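Local structure of type II restriction enzyme ngomi (1FIU) at residues V30-D34 with W188-S192; A195-R199 with S229-L233; L84-R88 with P281-V286. The protein cuts double-stranded DNA at the sequence 5'-GCCGGC-3', after the first G, as a magnesium-dependent homotetrameric type II restriction endonuclease. One frame throughout, in Å; residues are numbered along the deposited sequence.

Interaction 1 (V30-D34 with W188-S192); sequences VSNAD and WTIRS. With nucleotides of chain D.
Asp-34 and Arg-191 make the charged part of this contact. Asp-34 OD2 lies over one guanidinium face, toward the rim and 3.8 Å from Arg-191 NH2, the two planes only 13° apart. The salt bridge is long, and with OD2 well off the guanidinium plane and no N-H pointing at it, it works through charge alone. OD2 also forms a salt bridge with Arg-227 and accepts a hydrogen bond from N4 of a cytosine base. The opposite guanidinium face carries the five-membered ring of the DG3 base.

At the guanidinium edge, Arg-191 NE donates to O6 of DG4 at 2.8 Å and NH2 to N7 of the same guanine at 3.0 Å, the two-point grip by which arginine reads a guanine from the major groove. The third nitrogen, NH1, turns back to its neighbour's carbonyl, Ile-190 O. A water joins Arg-191 NH2, Ala-33 O and OP2 of DG4.

The backbone of the DNA is held further up the 188-192 loop. Trp-188 N gives an almost straight bond to OP1 of DC2 (2.7 Å), and Thr-189 OG1 donates to OP2 of DG3 at 2.6 Å. Trp-188 NE1 makes a weak bond to Ser-31 O, 3.3 Å away.

Packing completes the contact. The chi1 of 173° sets the Trp-188 indole beside the carbonyl carbon, and its six-membered ring comes up against the type I turn 30-33, where Asn-32 CB sits 3.7 Å from CZ2. Asn-32 O meets the methyl CG2 of Thr-189.

The guanidinium is thus fixed at its edge by a base and by the Ile-190 carbonyl, with flat groups over both faces. Its rotation is closely defined, and the nearby carboxylate probably offsets its buried charge, as suits specific recognition of guanine.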
loop_
_atom_site.group_PDB
_atom_site.type_symbol
_atom_site.label_atom_id
_atom_site.label_comp_id
_atom_site.label_asym_id
_atom_site.label_seq_id
_atom_site.Cartn_x
_atom_site.Cartn_y
_atom_site.Cartn_z
ATOM N N VAL I 30 21.489 33.262 0.782
ATOM C CA VAL I 30 22.291 32.037 0.805
ATOM C C VAL I 30 21.662 31.067 -0.199
ATOM O O VAL I 30 20.438 31.013 -0.348
ATOM C CB VAL I 30 22.368 31.481 2.235
ATOM C CG1 VAL I 30 23.091 30.129 2.261
ATOM C CG2 VAL I 30 23.140 32.490 3.085
ATOM N N SER I 31 22.510 30.318 -0.901
ATOM C CA SER I 31 22.076 29.454 -1.990
ATOM C C SER I 31 21.112 28.303 -1.743
ATOM O O SER I 31 20.641 27.696 -2.706
ATOM C CB SER I 31 23.290 28.929 -2.749
ATOM O OG SER I 31 24.084 28.165 -1.882
ATOM N N ASN I 32 20.827 27.973 -0.485
ATOM C CA ASN I 32 19.829 26.929 -0.262
ATOM C C ASN I 32 18.563 27.572 0.323
ATOM O O ASN I 32 17.622 26.882 0.720
ATOM C CB ASN I 32 20.365 25.791 0.640
ATOM C CG ASN I 32 20.766 26.261 2.003
ATOM O OD1 ASN I 32 21.165 27.416 2.184
ATOM N ND2 ASN I 32 20.677 25.370 2.990
ATOM N N ALA I 33 18.540 28.910 0.356
ATOM C CA ALA I 33 17.373 29.633 0.868
ATOM C C ALA I 33 16.362 29.967 -0.226
ATOM O O ALA I 33 16.669 29.945 -1.409
ATOM C CB ALA I 33 17.819 30.949 1.540
ATOM N N ASP I 34 15.138 30.267 0.203
ATOM C CA ASP I 34 14.075 30.696 -0.688
ATOM C C ASP I 34 13.993 32.178 -0.286
ATOM O O ASP I 34 13.446 32.497 0.762
ATOM C CB ASP I 34 12.764 29.968 -0.337
ATOM C CG ASP I 34 11.555 30.534 -1.077
ATOM O OD1 ASP I 34 11.716 31.529 -1.820
ATOM O OD2 ASP I 34 10.445 29.997 -0.901
ATOM N N TRP I 188 18.606 19.048 -2.692
ATOM C CA TRP I 188 19.367 20.223 -2.240
ATOM C C TRP I 188 18.413 21.155 -1.489
ATOM O O TRP I 188 18.730 21.652 -0.393
ATOM C CB TRP I 188 20.000 20.907 -3.458
ATOM C CG TRP I 188 20.673 22.229 -3.156
ATOM C CD1 TRP I 188 20.358 23.439 -3.696
ATOM C CD2 TRP I 188 21.750 22.464 -2.233
ATOM N NE1 TRP I 188 21.167 24.423 -3.162
ATOM C CE2 TRP I 188 22.030 23.855 -2.265
ATOM C CE3 TRP I 188 22.497 21.639 -1.384
ATOM C CZ2 TRP I 188 23.029 24.437 -1.470
ATOM C CZ3 TRP I 188 23.489 22.213 -0.593
ATOM C CH2 TRP I 188 23.743 23.610 -0.646
ATOM N N THR I 189 17.254 21.389 -2.096
ATOM C CA THR I 189 16.185 22.171 -1.453
ATOM C C THR I 189 14.889 21.412 -1.706
ATOM O O THR I 189 14.837 20.503 -2.541
ATOM C CB THR I 189 16.016 23.581 -2.049
ATOM O OG1 THR I 189 15.645 23.478 -3.421
ATOM C CG2 THR I 189 17.323 24.380 -1.907
ATOM N N ILE I 190 13.820 21.831 -1.032
ATOM C CA ILE I 190 12.532 21.175 -1.168
ATOM C C ILE I 190 11.376 22.146 -1.474
ATOM O O ILE I 190 11.414 23.298 -1.041
ATOM C CB ILE I 190 12.167 20.459 0.181
ATOM C CG1 ILE I 190 13.065 19.233 0.395
ATOM C CG2 ILE I 190 10.643 20.128 0.220
ATOM C CD1 ILE I 190 12.899 18.605 1.796
ATOM N N ARG I 191 10.419 21.690 -2.284
ATOM C CA ARG I 191 9.134 22.368 -2.453
ATOM C C ARG I 191 8.242 21.152 -2.138
ATOM O O ARG I 191 8.542 20.016 -2.586
ATOM C CB ARG I 191 8.862 22.893 -3.859
ATOM C CG ARG I 191 9.673 24.156 -4.193
ATOM C CD ARG I 191 9.401 25.289 -3.234
ATOM N NE ARG I 191 10.145 26.483 -3.638
ATOM C CZ ARG I 191 11.374 26.806 -3.240
ATOM N NH1 ARG I 191 12.065 26.035 -2.395
ATOM N NH2 ARG I 191 11.931 27.922 -3.711
ATOM N N SER I 192 7.164 21.357 -1.380
ATOM C CA SER I 192 6.337 20.231 -0.966
ATOM C C SER I 192 5.715 19.392 -2.078
ATOM O O SER I 192 5.378 18.226 -1.847
ATOM C CB SER I 192 5.256 20.705 0.014
ATOM O OG SER I 192 4.442 21.674 -0.606
ATOM P P DG D 3 17.074 25.807 -5.734
ATOM O OP1 DG D 3 18.224 26.715 -5.553
ATOM O OP2 DG D 3 16.059 25.688 -4.640
ATOM O "O5'" DG D 3 16.268 26.210 -7.037
ATOM C "C5'" DG D 3 16.903 26.802 -8.165
ATOM C "C4'" DG D 3 16.170 28.066 -8.556
ATOM O "O4'" DG D 3 14.849 27.747 -9.043
ATOM C "C3'" DG D 3 15.962 29.055 -7.414
ATOM O "O3'" DG D 3 16.130 30.376 -7.933
ATOM C "C2'" DG D 3 14.560 28.745 -6.911
ATOM C "C1'" DG D 3 13.844 28.182 -8.132
ATOM N N9 DG D 3 13.007 27.025 -7.817
ATOM C C8 DG D 3 13.204 26.106 -6.812
ATOM N N7 DG D 3 12.276 25.182 -6.765
ATOM C C5 DG D 3 11.423 25.503 -7.813
ATOM C C6 DG D 3 10.241 24.860 -8.271
ATOM O O6 DG D 3 9.718 23.826 -7.850
ATOM N N1 DG D 3 9.669 25.538 -9.347
ATOM C C2 DG D 3 10.199 26.680 -9.935
ATOM N N2 DG D 3 9.516 27.197 -10.971
ATOM N N3 DG D 3 11.309 27.265 -9.532
ATOM C C4 DG D 3 11.859 26.641 -8.469
ATOM P P DG D 4 15.649 31.646 -7.090
ATOM O OP1 DG D 4 16.596 32.735 -7.457
ATOM O OP2 DG D 4 15.407 31.334 -5.667
ATOM O "O5'" DG D 4 14.257 31.972 -7.772
ATOM C "C5'" DG D 4 14.179 32.057 -9.188
ATOM C "C4'" DG D 4 12.765 32.367 -9.612
ATOM O "O4'" DG D 4 11.909 31.217 -9.357
ATOM C "C3'" DG D 4 12.116 33.563 -8.905
ATOM O "O3'" DG D 4 11.422 34.321 -9.902
ATOM C "C2'" DG D 4 11.152 32.913 -7.918
ATOM C "C1'" DG D 4 10.749 31.631 -8.641
ATOM N N9 DG D 4 10.383 30.538 -7.746
ATOM C C8 DG D 4 11.089 30.108 -6.646
ATOM N N7 DG D 4 10.538 29.082 -6.055
ATOM C C5 DG D 4 9.398 28.826 -6.803
ATOM C C6 DG D 4 8.396 27.839 -6.634
ATOM O O6 DG D 4 8.336 26.954 -5.776
ATOM N N1 DG D 4 7.398 27.946 -7.601
ATOM C C2 DG D 4 7.379 28.859 -8.611
ATOM N N2 DG D 4 6.339 28.771 -9.473
ATOM N N3 DG D 4 8.319 29.795 -8.778
ATOM C C4 DG D 4 9.284 29.722 -7.842
ATOM P P DC D 2 17.453 18.670 -6.386
ATOM O OP1 DC D 2 18.522 18.584 -5.381
ATOM O OP2 DC D 2 16.112 18.083 -6.101
ATOM O "O5'" DC D 2 17.192 20.203 -6.722
ATOM C "C5'" DC D 2 18.281 21.024 -7.105
ATOM C "C4'" DC D 2 17.811 22.427 -7.415
ATOM O "O4'" DC D 2 16.930 22.426 -8.556
ATOM C "C3'" DC D 2 17.086 23.165 -6.283
ATOM O "O3'" DC D 2 17.807 24.415 -6.112
ATOM C "C2'" DC D 2 15.634 23.216 -6.752
ATOM C "C1'" DC D 2 15.726 23.136 -8.267
ATOM N N1 DC D 2 14.619 22.409 -8.908
ATOM C C2 DC D 2 13.753 23.096 -9.784
ATOM O O2 DC D 2 14.002 24.310 -10.061
ATOM N N3 DC D 2 12.680 22.436 -10.316
ATOM C C4 DC D 2 12.476 21.129 -10.023
ATOM N N4 DC D 2 11.390 20.513 -10.553
ATOM C C5 DC D 2 13.368 20.403 -9.185
ATOM C C6 DC D 2 14.419 21.072 -8.643
HETATM O O HOH W 1 14.425 29.483 -3.661
#

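Interaction 2 (A195-R199 with S229-L233); sequences AQNAR and SSIAL. With nucleotides of chain D.
Arg-199 NH2 bridges two carbonyls of the facing helix end, Leu-233 O at 3.0 Å and Ser-230 O at the same distance. The first bond lies in both the carbonyl and guanidinium planes; in the second the nitrogen stands above the plane of the Ser-230 carbonyl. Gln-196 NE2 reaches Ser-230 O from the other face of that plane, also at 3.0 Å and nearly straight (170°), so two donors grip this oxygen. Bent at chi2 (-48°), the Gln-196 chain brings its amide beside the guanidinium, and its OE1 accepts from Arg-199 NE at 2.8 Å. Arg-199 NH1 adds a weak bond to Leu-233 O and pairs with Glu-237.

Helix 225-232 ends here, with Ile-231 O over one guanidinium face without a bond: a positive side chain placed at the C-terminal end of a helix, where the dipole would probably favour it. The other helix, 197-208, follows the metal-site strand 179-187 of this PD-(D/E)XK nuclease. Near its start Asn-197 ND2 donates to OP1 of DC1, while its OD1 accepts from Lys-187.

Beneath the polar layer, CD1 of Ile-231 touches both Ala-198 CB, tightly at 3.5 Å, and Arg-199 CG, where the two side chains run antiparallel. Ala-195 CB rests more loosely on Ser-230 OG, which is hydrogen-bonded to Arg-227 O.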
loop_
_atom_site.group_PDB
_atom_site.type_symbol
_atom_site.label_atom_id
_atom_site.label_comp_id
_atom_site.label_asym_id
_atom_site.label_seq_id
_atom_site.Cartn_x
_atom_site.Cartn_y
_atom_site.Cartn_z
ATOM N N ALA I 195 8.733 17.166 -3.741
ATOM C CA ALA I 195 9.404 16.273 -2.806
ATOM C C ALA I 195 8.725 14.911 -2.706
ATOM O O ALA I 195 9.316 13.949 -2.209
ATOM C CB ALA I 195 9.478 16.927 -1.404
ATOM N N GLN I 196 7.486 14.830 -3.180
ATOM C CA GLN I 196 6.729 13.583 -3.065
ATOM C C GLN I 196 7.233 12.458 -3.950
ATOM O O GLN I 196 6.817 11.299 -3.774
ATOM C CB GLN I 196 5.231 13.830 -3.329
ATOM C CG GLN I 196 4.630 14.905 -2.406
ATOM C CD GLN I 196 4.974 14.721 -0.926
ATOM O OE1 GLN I 196 4.868 13.628 -0.375
ATOM N NE2 GLN I 196 5.382 15.801 -0.275
ATOM N N ASN I 197 8.102 12.761 -4.906
ATOM C CA ASN I 197 8.633 11.666 -5.721
ATOM C C ASN I 197 9.497 10.726 -4.860
ATOM O O ASN I 197 9.693 9.570 -5.242
ATOM C CB ASN I 197 9.396 12.150 -6.972
ATOM C CG ASN I 197 10.692 12.935 -6.673
ATOM O OD1 ASN I 197 10.883 13.364 -5.441
ATOM N ND2 ASN I 197 11.511 13.166 -7.606
ATOM N N ALA I 198 9.959 11.179 -3.677
ATOM C CA ALA I 198 10.733 10.298 -2.780
ATOM C C ALA I 198 9.776 9.228 -2.233
ATOM O O ALA I 198 10.165 8.078 -2.008
ATOM C CB ALA I 198 11.352 11.107 -1.624
ATOM N N ARG I 199 8.517 9.605 -2.027
ATOM C CA ARG I 199 7.540 8.653 -1.543
ATOM C C ARG I 199 7.133 7.645 -2.609
ATOM O O ARG I 199 6.989 6.443 -2.312
ATOM C CB ARG I 199 6.270 9.363 -1.015
ATOM C CG ARG I 199 6.484 10.182 0.258
ATOM C CD ARG I 199 5.155 10.732 0.813
ATOM N NE ARG I 199 5.330 11.828 1.780
ATOM C CZ ARG I 199 5.465 11.699 3.093
ATOM N NH1 ARG I 199 5.457 10.498 3.671
ATOM N NH2 ARG I 199 5.581 12.788 3.848
ATOM N N SER I 229 9.407 18.768 6.635
ATOM C CA SER I 229 8.294 17.950 7.116
ATOM C C SER I 229 7.425 17.347 6.015
ATOM O O SER I 229 6.778 16.315 6.245
ATOM C CB SER I 229 7.412 18.753 8.106
ATOM O OG SER I 229 6.520 19.627 7.413
ATOM N N SER I 230 7.427 17.965 4.827
ATOM C CA SER I 230 6.619 17.464 3.718
ATOM C C SER I 230 7.087 16.072 3.252
ATOM O O SER I 230 6.345 15.381 2.588
ATOM C CB SER I 230 6.599 18.447 2.535
ATOM O OG SER I 230 7.856 18.568 1.901
ATOM N N ILE I 231 8.319 15.695 3.573
ATOM C CA ILE I 231 8.775 14.337 3.240
ATOM C C ILE I 231 9.129 13.532 4.509
ATOM O O ILE I 231 9.004 12.306 4.515
ATOM C CB ILE I 231 9.973 14.379 2.230
ATOM C CG1 ILE I 231 10.353 12.960 1.770
ATOM C CG2 ILE I 231 11.156 15.081 2.846
ATOM C CD1 ILE I 231 9.270 12.256 0.922
ATOM N N ALA I 232 9.518 14.207 5.602
ATOM C CA ALA I 232 9.898 13.502 6.822
ATOM C C ALA I 232 8.728 12.969 7.652
ATOM O O ALA I 232 8.813 11.887 8.254
ATOM C CB ALA I 232 10.770 14.406 7.705
ATOM N N LEU I 233 7.625 13.708 7.704
ATOM C CA LEU I 233 6.496 13.221 8.511
ATOM C C LEU I 233 5.800 12.027 7.882
ATOM O O LEU I 233 5.757 11.895 6.672
ATOM C CB LEU I 233 5.470 14.347 8.739
ATOM C CG LEU I 233 5.947 15.531 9.576
ATOM C CD1 LEU I 233 4.791 16.549 9.608
ATOM C CD2 LEU I 233 6.341 15.126 10.982
ATOM O OP3 DC D 1 14.717 13.217 -9.766
ATOM P P DC D 1 15.181 14.074 -8.612
ATOM O OP1 DC D 1 14.045 14.657 -7.789
ATOM O OP2 DC D 1 16.260 13.424 -7.777
ATOM O "O5'" DC D 1 15.906 15.374 -9.277
ATOM C "C5'" DC D 1 17.315 15.380 -9.506
ATOM C "C4'" DC D 1 17.792 16.786 -9.772
ATOM O "O4'" DC D 1 17.342 17.170 -11.099
ATOM C "C3'" DC D 1 17.205 17.834 -8.834
ATOM O "O3'" DC D 1 18.066 18.106 -7.755
ATOM C "C2'" DC D 1 17.020 19.069 -9.708
ATOM C "C1'" DC D 1 16.992 18.560 -11.133
ATOM N N1 DC D 1 15.612 18.659 -11.671
ATOM C C2 DC D 1 15.255 19.794 -12.388
ATOM O O2 DC D 1 16.083 20.699 -12.502
ATOM N N3 DC D 1 14.009 19.878 -12.937
ATOM C C4 DC D 1 13.134 18.885 -12.760
ATOM N N4 DC D 1 11.923 19.006 -13.320
ATOM C C5 DC D 1 13.463 17.719 -12.002
ATOM C C6 DC D 1 14.701 17.652 -11.477
#

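Interaction 3 (L84-R88 with P281-V286); sequences LQHIR and PLDLAV
Ile-87 CD1 packs closely against two residues, lying 3.6 Å from Leu-282 CD2 and 3.7 Å from Ala-285 CB. Its CG1 branch sits between the backbone N and the carbonyl carbon (chi1 61°), with chi2 extended, and this places the methyl against both. Leu-84 adds a second contact: CD1 meets the carbonyl of Pro-281, 3.4 Å from its O, while CD2 packs more loosely on CD2 of Leu-282, the two leucines crossing at about a right angle.

Toward the chain end the contact turns polar and opens on a subunit interface. The aliphatic part of Arg-88 runs over Ala-285, and its NE bonds the terminal carboxylate at Val-286 OXT, 3.2 Å away and tilted 19° from the guanidinium plane. That carboxylate oxygen also takes NH2 of Arg-88 from the third subunit, and the exchange is reciprocal, so the salt bridges join chains. Val-286 is partly exposed; its CB points away from 84-88.

Around the pair, Pro-281 and Leu-284 lean on helix 62-81, Leu-84 and Leu-282 both touch Phe-5 of helix 4-18, Leu-284 also rests on strands 179-187 and 215-220, and Val-286 touches His-215 of the latter.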
loop_
_atom_site.group_PDB
_atom_site.type_symbol
_atom_site.label_atom_id
_atom_site.label_comp_id
_atom_site.label_asym_id
_atom_site.label_seq_id
_atom_site.Cartn_x
_atom_site.Cartn_y
_atom_site.Cartn_z
ATOM N N LEU I 84 33.231 1.363 8.987
ATOM C CA LEU I 84 32.376 0.532 9.822
ATOM C C LEU I 84 32.409 -0.961 9.445
ATOM O O LEU I 84 31.516 -1.726 9.808
ATOM C CB LEU I 84 30.939 1.079 9.762
ATOM C CG LEU I 84 30.764 2.506 10.325
ATOM C CD1 LEU I 84 29.336 2.985 10.091
ATOM C CD2 LEU I 84 31.106 2.525 11.819
ATOM N N GLN I 85 33.449 -1.377 8.740
ATOM C CA GLN I 85 33.560 -2.777 8.323
ATOM C C GLN I 85 33.490 -3.794 9.483
ATOM O O GLN I 85 33.073 -4.936 9.281
ATOM C CB GLN I 85 34.847 -2.977 7.516
ATOM C CG GLN I 85 35.092 -4.421 7.104
ATOM C CD GLN I 85 34.421 -4.791 5.781
ATOM O OE1 GLN I 85 34.371 -5.966 5.410
ATOM N NE2 GLN I 85 33.925 -3.787 5.060
ATOM N N HIS I 86 33.900 -3.406 10.687
ATOM C CA HIS I 86 33.842 -4.326 11.825
ATOM C C HIS I 86 32.438 -4.505 12.391
ATOM O O HIS I 86 32.171 -5.487 13.085
ATOM C CB HIS I 86 34.799 -3.879 12.951
ATOM C CG HIS I 86 34.491 -2.529 13.514
ATOM N ND1 HIS I 86 34.495 -1.387 12.742
ATOM C CD2 HIS I 86 34.168 -2.137 14.770
ATOM C CE1 HIS I 86 34.188 -0.348 13.497
ATOM N NE2 HIS I 86 33.986 -0.774 14.731
ATOM N N ILE I 87 31.536 -3.562 12.131
ATOM C CA ILE I 87 30.180 -3.743 12.625
ATOM C C ILE I 87 29.220 -4.125 11.493
ATOM O O ILE I 87 28.099 -4.568 11.754
ATOM C CB ILE I 87 29.630 -2.504 13.369
ATOM C CG1 ILE I 87 29.592 -1.302 12.440
ATOM C CG2 ILE I 87 30.480 -2.232 14.639
ATOM C CD1 ILE I 87 28.904 -0.087 13.076
ATOM N N ARG I 88 29.666 -3.960 10.243
ATOM C CA ARG I 88 28.857 -4.314 9.066
ATOM C C ARG I 88 29.802 -4.652 7.907
ATOM O O ARG I 88 29.966 -3.904 6.940
ATOM C CB ARG I 88 27.918 -3.160 8.672
ATOM C CG ARG I 88 26.732 -3.596 7.768
ATOM C CD ARG I 88 25.758 -4.566 8.471
ATOM N NE ARG I 88 24.441 -4.596 7.815
ATOM C CZ ARG I 88 24.112 -5.348 6.757
ATOM N NH1 ARG I 88 25.007 -6.174 6.205
ATOM N NH2 ARG I 88 22.892 -5.253 6.236
ATOM N N PRO I 281 25.859 7.095 8.067
ATOM C CA PRO I 281 26.744 5.922 7.920
ATOM C C PRO I 281 26.451 4.832 8.946
ATOM O O PRO I 281 26.340 3.653 8.596
ATOM C CB PRO I 281 28.140 6.513 8.096
ATOM C CG PRO I 281 27.978 7.927 7.608
ATOM C CD PRO I 281 26.647 8.332 8.206
ATOM N N LEU I 282 26.282 5.210 10.213
ATOM C CA LEU I 282 25.969 4.219 11.245
ATOM C C LEU I 282 24.575 3.607 11.050
ATOM O O LEU I 282 24.374 2.419 11.322
ATOM C CB LEU I 282 26.074 4.841 12.651
ATOM C CG LEU I 282 27.437 4.696 13.331
ATOM C CD1 LEU I 282 27.488 5.617 14.556
ATOM C CD2 LEU I 282 27.680 3.228 13.740
ATOM N N ASP I 283 23.600 4.397 10.587
ATOM C CA ASP I 283 22.269 3.836 10.361
ATOM C C ASP I 283 22.306 2.822 9.195
ATOM O O ASP I 283 21.490 1.917 9.146
ATOM C CB ASP I 283 21.245 4.941 10.097
ATOM C CG ASP I 283 20.719 5.555 11.393
ATOM O OD1 ASP I 283 21.083 5.050 12.476
ATOM O OD2 ASP I 283 19.936 6.516 11.314
ATOM N N LEU I 284 23.252 2.977 8.272
ATOM C CA LEU I 284 23.391 2.017 7.175
ATOM C C LEU I 284 24.075 0.724 7.667
ATOM O O LEU I 284 24.196 -0.246 6.914
ATOM C CB LEU I 284 24.229 2.627 6.052
ATOM C CG LEU I 284 23.576 3.768 5.253
ATOM C CD1 LEU I 284 24.587 4.294 4.246
ATOM C CD2 LEU I 284 22.312 3.298 4.541
ATOM N N ALA I 285 24.524 0.696 8.916
ATOM C CA ALA I 285 25.188 -0.498 9.446
ATOM C C ALA I 285 24.278 -1.397 10.301
ATOM O O ALA I 285 24.755 -2.391 10.858
ATOM C CB ALA I 285 26.410 -0.077 10.281
ATOM N N VAL I 286 22.984 -1.086 10.410
ATOM C CA VAL I 286 22.113 -1.906 11.267
ATOM C C VAL I 286 21.968 -3.362 10.780
ATOM O O VAL I 286 21.813 -4.289 11.638
ATOM C CB VAL I 286 20.693 -1.302 11.401
ATOM C CG1 VAL I 286 20.757 0.091 12.048
ATOM C CG2 VAL I 286 20.040 -1.252 10.047
ATOM O OXT VAL I 286 21.987 -3.546 9.536
#

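In the fold
From the N terminus, the chain passes helix 4-18 and lays down 30-34, then helix 62-81 leads to 84-88. It builds the sheet as far as strand 179-187, after which 188-192 returns to 30-34 and closes interaction 1. Interaction 2 opens just beyond, at 195-199, and closes at 229-233, joining two helices that follow neighbouring parallel strands. Only at the C terminus does 281-286 come back to 84-88. Interaction 3 therefore crosses interaction 1 and encloses interaction 2. Interactions 1 and 2 touch where Ile-190 and Ser-192 pack on helix 225-232; interaction 3 lies on the opposite side of the chain's centre, about 17 Å from the nucleic acid at nearest atoms.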